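Local coordinates for NAD-dependent protein deacylase 2 (Archaeoglobus fulgidus, PDB 4TWJ) that removes acetyl and longer acyl groups from lysine side chains in an NAD-dependent reaction, acting among others on the chromatin protein Alba, at residues Glu2-Ala13 against Val238-Leu249. Residues are numbered along the deposited sequence; the frame is centred on the assembly and turned at random.
Sequences EDEIRKAAEILA and VLPKIVEEVKRL
Val238 opens the contact, its CG1 lying 4.2 Å from CG1 of Ile5, and the aliphatic part of Lys241 crosses the far end of the same isoleucine, CD against CD1. Next to it, Ile242 is a knob among Ile5, Ala8, Ala9 and Leu12. Its two branches part: CG1, anti to the carbonyl carbon (chi1 -67°), leads CD1 to the methyl of Ala8, while Ile242 CG2 reaches CD1 of Leu12 at 3.7 Å. Glu245 works differently. Glu245 CG presses on CB of Ala9 at 3.3 Å, and the bend at chi2 (69°) carries the carboxylate over the CG and CD methylenes of Arg6 rather than to the guanidinium. Glu245 OE2 accepts a 2.8 Å bond from a water that also donates to Arg6 O, and OE1 takes a salt bridge from Arg248 NH1 on its anti side. With an alanine in place of Glu245, that water and Arg248 would probably each lose their carboxylate partner, and the Ala9 methyl the CG that packs on it. Val246 lays CG2 3.7 Å from Ala9 CB, and Leu249 finishes the row with CD1 against the backbone at Ala9 O and Glu10 N, beside Ala13 CB. Ala9 thus sits knob-into-hole among Ile242, Glu245, Val246 and Leu249, letting the axes approach to 8.5 Å at a crossing of -55°. This pairs the first and last helices of the sirtuin Rossmann-fold domain, packed beside parallel strands 212-217 and 229-232.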
# COMPACT_ATOMS: atom_id res chain seq x y z
N GLU A 2 2.25 -24.50 -5.15
CA GLU A 2 3.72 -24.58 -5.15
C GLU A 2 4.32 -24.29 -6.52
O GLU A 2 5.33 -23.59 -6.61
CB GLU A 2 4.19 -25.96 -4.66
CG GLU A 2 3.81 -26.29 -3.22
CD GLU A 2 4.47 -25.39 -2.19
OE1 GLU A 2 5.53 -24.79 -2.50
OE2 GLU A 2 3.95 -25.30 -1.06
N ASP A 3 3.71 -24.82 -7.57
CA ASP A 3 4.18 -24.55 -8.93
C ASP A 3 4.03 -23.07 -9.28
O ASP A 3 4.89 -22.50 -9.95
CB ASP A 3 3.46 -25.43 -9.97
CG ASP A 3 1.96 -25.23 -9.98
OD1 ASP A 3 1.39 -25.08 -11.08
OD2 ASP A 3 1.36 -25.23 -8.89
N GLU A 4 2.94 -22.44 -8.82
CA GLU A 4 2.75 -21.00 -8.99
C GLU A 4 3.78 -20.20 -8.19
O GLU A 4 4.33 -19.22 -8.69
CB GLU A 4 1.33 -20.57 -8.60
CG GLU A 4 0.25 -20.94 -9.62
CD GLU A 4 -0.50 -22.22 -9.29
OE1 GLU A 4 -0.04 -23.01 -8.44
OE2 GLU A 4 -1.57 -22.45 -9.90
N ILE A 5 4.03 -20.62 -6.95
CA ILE A 5 5.07 -20.01 -6.11
C ILE A 5 6.43 -20.12 -6.80
O ILE A 5 7.18 -19.14 -6.85
CB ILE A 5 5.11 -20.65 -4.70
CG1 ILE A 5 3.93 -20.13 -3.86
CG2 ILE A 5 6.42 -20.34 -3.98
CD1 ILE A 5 3.63 -20.96 -2.63
N ARG A 6 6.74 -21.29 -7.35
CA ARG A 6 8.00 -21.49 -8.07
C ARG A 6 8.08 -20.64 -9.34
O ARG A 6 9.16 -20.12 -9.67
CB ARG A 6 8.21 -22.97 -8.42
CG ARG A 6 8.60 -23.83 -7.23
CD ARG A 6 9.16 -25.17 -7.66
NE ARG A 6 8.18 -25.94 -8.43
CZ ARG A 6 7.19 -26.67 -7.90
NH1 ARG A 6 6.36 -27.33 -8.70
NH2 ARG A 6 7.03 -26.76 -6.58
N LYS A 7 6.96 -20.49 -10.05
CA LYS A 7 6.90 -19.65 -11.24
C LYS A 7 7.16 -18.19 -10.87
O LYS A 7 7.91 -17.50 -11.56
CB LYS A 7 5.54 -19.77 -11.92
N ALA A 8 6.54 -17.72 -9.79
CA ALA A 8 6.77 -16.36 -9.31
C ALA A 8 8.24 -16.15 -8.93
O ALA A 8 8.83 -15.13 -9.26
CB ALA A 8 5.87 -16.04 -8.13
N ALA A 9 8.82 -17.14 -8.24
CA ALA A 9 10.22 -17.08 -7.83
C ALA A 9 11.16 -17.02 -9.03
O ALA A 9 12.13 -16.25 -9.02
CB ALA A 9 10.56 -18.28 -6.95
N GLU A 10 10.88 -17.83 -10.05
CA GLU A 10 11.66 -17.82 -11.28
C GLU A 10 11.64 -16.44 -11.94
O GLU A 10 12.68 -15.91 -12.34
CB GLU A 10 11.16 -18.88 -12.27
CG GLU A 10 11.61 -20.29 -11.95
CD GLU A 10 11.05 -21.34 -12.90
OE1 GLU A 10 10.73 -21.00 -14.06
OE2 GLU A 10 10.93 -22.51 -12.48
N ILE A 11 10.45 -15.85 -12.03
CA ILE A 11 10.30 -14.51 -12.60
C ILE A 11 11.14 -13.50 -11.83
O ILE A 11 11.88 -12.71 -12.42
CB ILE A 11 8.82 -14.06 -12.65
CG1 ILE A 11 8.08 -14.84 -13.75
CG2 ILE A 11 8.70 -12.56 -12.90
CD1 ILE A 11 6.57 -14.77 -13.66
N LEU A 12 11.03 -13.52 -10.50
CA LEU A 12 11.74 -12.56 -9.66
C LEU A 12 13.25 -12.76 -9.70
O LEU A 12 14.01 -11.79 -9.74
CB LEU A 12 11.22 -12.62 -8.22
CG LEU A 12 9.79 -12.11 -8.02
CD1 LEU A 12 9.29 -12.47 -6.63
CD2 LEU A 12 9.72 -10.60 -8.24
N ALA A 13 13.69 -14.02 -9.71
CA ALA A 13 15.12 -14.33 -9.75
C ALA A 13 15.79 -13.87 -11.05
O ALA A 13 16.96 -13.48 -11.04
CB ALA A 13 15.34 -15.82 -9.54
N VAL A 238 2.58 -17.03 1.76
CA VAL A 238 3.06 -17.14 0.38
C VAL A 238 4.39 -16.40 0.16
O VAL A 238 5.31 -16.96 -0.43
CB VAL A 238 2.01 -16.61 -0.63
CG1 VAL A 238 2.58 -16.55 -2.04
CG2 VAL A 238 0.76 -17.48 -0.59
N LEU A 239 4.49 -15.16 0.62
CA LEU A 239 5.67 -14.33 0.30
C LEU A 239 6.99 -14.89 0.84
O LEU A 239 7.99 -14.88 0.12
CB LEU A 239 5.48 -12.87 0.74
CG LEU A 239 4.92 -11.91 -0.32
CD1 LEU A 239 6.00 -11.54 -1.32
CD2 LEU A 239 3.70 -12.49 -1.02
N PRO A 240 7.01 -15.36 2.10
CA PRO A 240 8.23 -16.03 2.57
C PRO A 240 8.63 -17.24 1.74
O PRO A 240 9.82 -17.45 1.49
CB PRO A 240 7.88 -16.44 4.01
CG PRO A 240 6.89 -15.41 4.44
CD PRO A 240 6.06 -15.15 3.21
N LYS A 241 7.66 -18.03 1.28
CA LYS A 241 7.94 -19.19 0.44
C LYS A 241 8.55 -18.78 -0.90
O LYS A 241 9.45 -19.44 -1.41
CB LYS A 241 6.69 -20.04 0.21
CG LYS A 241 6.22 -20.76 1.46
CD LYS A 241 4.96 -21.56 1.19
CE LYS A 241 4.30 -21.98 2.50
NZ LYS A 241 5.20 -22.79 3.36
N ILE A 242 8.04 -17.68 -1.47
CA ILE A 242 8.61 -17.13 -2.69
C ILE A 242 10.07 -16.72 -2.46
O ILE A 242 10.94 -17.07 -3.27
CB ILE A 242 7.80 -15.92 -3.23
CG1 ILE A 242 6.43 -16.39 -3.72
CG2 ILE A 242 8.55 -15.25 -4.38
CD1 ILE A 242 5.49 -15.26 -4.10
N VAL A 243 10.34 -16.01 -1.37
CA VAL A 243 11.70 -15.57 -1.05
C VAL A 243 12.65 -16.77 -0.92
O VAL A 243 13.75 -16.76 -1.48
CB VAL A 243 11.76 -14.71 0.23
CG1 VAL A 243 13.20 -14.43 0.65
CG2 VAL A 243 11.01 -13.40 0.02
N GLU A 244 12.22 -17.79 -0.18
CA GLU A 244 13.05 -18.98 0.00
C GLU A 244 13.38 -19.64 -1.34
O GLU A 244 14.52 -20.06 -1.57
CB GLU A 244 12.38 -19.98 0.96
CG GLU A 244 12.27 -19.49 2.39
CD GLU A 244 13.60 -19.09 3.01
OE1 GLU A 244 14.30 -19.99 3.54
OE2 GLU A 244 13.95 -17.89 2.99
N GLU A 245 12.40 -19.71 -2.24
CA GLU A 245 12.60 -20.29 -3.57
C GLU A 245 13.55 -19.44 -4.41
O GLU A 245 14.41 -19.97 -5.11
CB GLU A 245 11.26 -20.47 -4.28
CG GLU A 245 11.34 -21.18 -5.63
CD GLU A 245 11.71 -22.65 -5.54
OE1 GLU A 245 11.76 -23.22 -4.43
OE2 GLU A 245 11.95 -23.25 -6.61
N VAL A 246 13.39 -18.12 -4.34
CA VAL A 246 14.29 -17.20 -5.04
C VAL A 246 15.73 -17.41 -4.56
O VAL A 246 16.66 -17.47 -5.36
CB VAL A 246 13.88 -15.73 -4.84
CG1 VAL A 246 14.92 -14.78 -5.41
CG2 VAL A 246 12.52 -15.46 -5.48
N LYS A 247 15.92 -17.52 -3.24
CA LYS A 247 17.25 -17.76 -2.69
C LYS A 247 17.83 -19.08 -3.20
O LYS A 247 19.01 -19.14 -3.54
CB LYS A 247 17.23 -17.74 -1.15
CG LYS A 247 17.07 -16.34 -0.58
CD LYS A 247 16.85 -16.37 0.92
CE LYS A 247 16.62 -14.98 1.50
NZ LYS A 247 17.88 -14.22 1.66
N ARG A 248 17.01 -20.12 -3.28
CA ARG A 248 17.46 -21.41 -3.82
C ARG A 248 17.91 -21.29 -5.27
O ARG A 248 18.95 -21.84 -5.65
CB ARG A 248 16.37 -22.47 -3.70
CG ARG A 248 16.07 -22.90 -2.27
CD ARG A 248 15.08 -24.05 -2.23
NE ARG A 248 14.53 -24.24 -0.89
CZ ARG A 248 13.35 -23.78 -0.46
NH1 ARG A 248 12.54 -23.10 -1.27
NH2 ARG A 248 12.96 -24.02 0.78
N LEU A 249 17.15 -20.57 -6.08
CA LEU A 249 17.50 -20.37 -7.49
C LEU A 249 18.82 -19.62 -7.64
O LEU A 249 19.55 -19.84 -8.61
CB LEU A 249 16.39 -19.61 -8.22
CG LEU A 249 15.07 -20.37 -8.37
CD1 LEU A 249 13.96 -19.42 -8.80
CD2 LEU A 249 15.20 -21.53 -9.34
O HOH W 1 11.40 -21.93 -8.99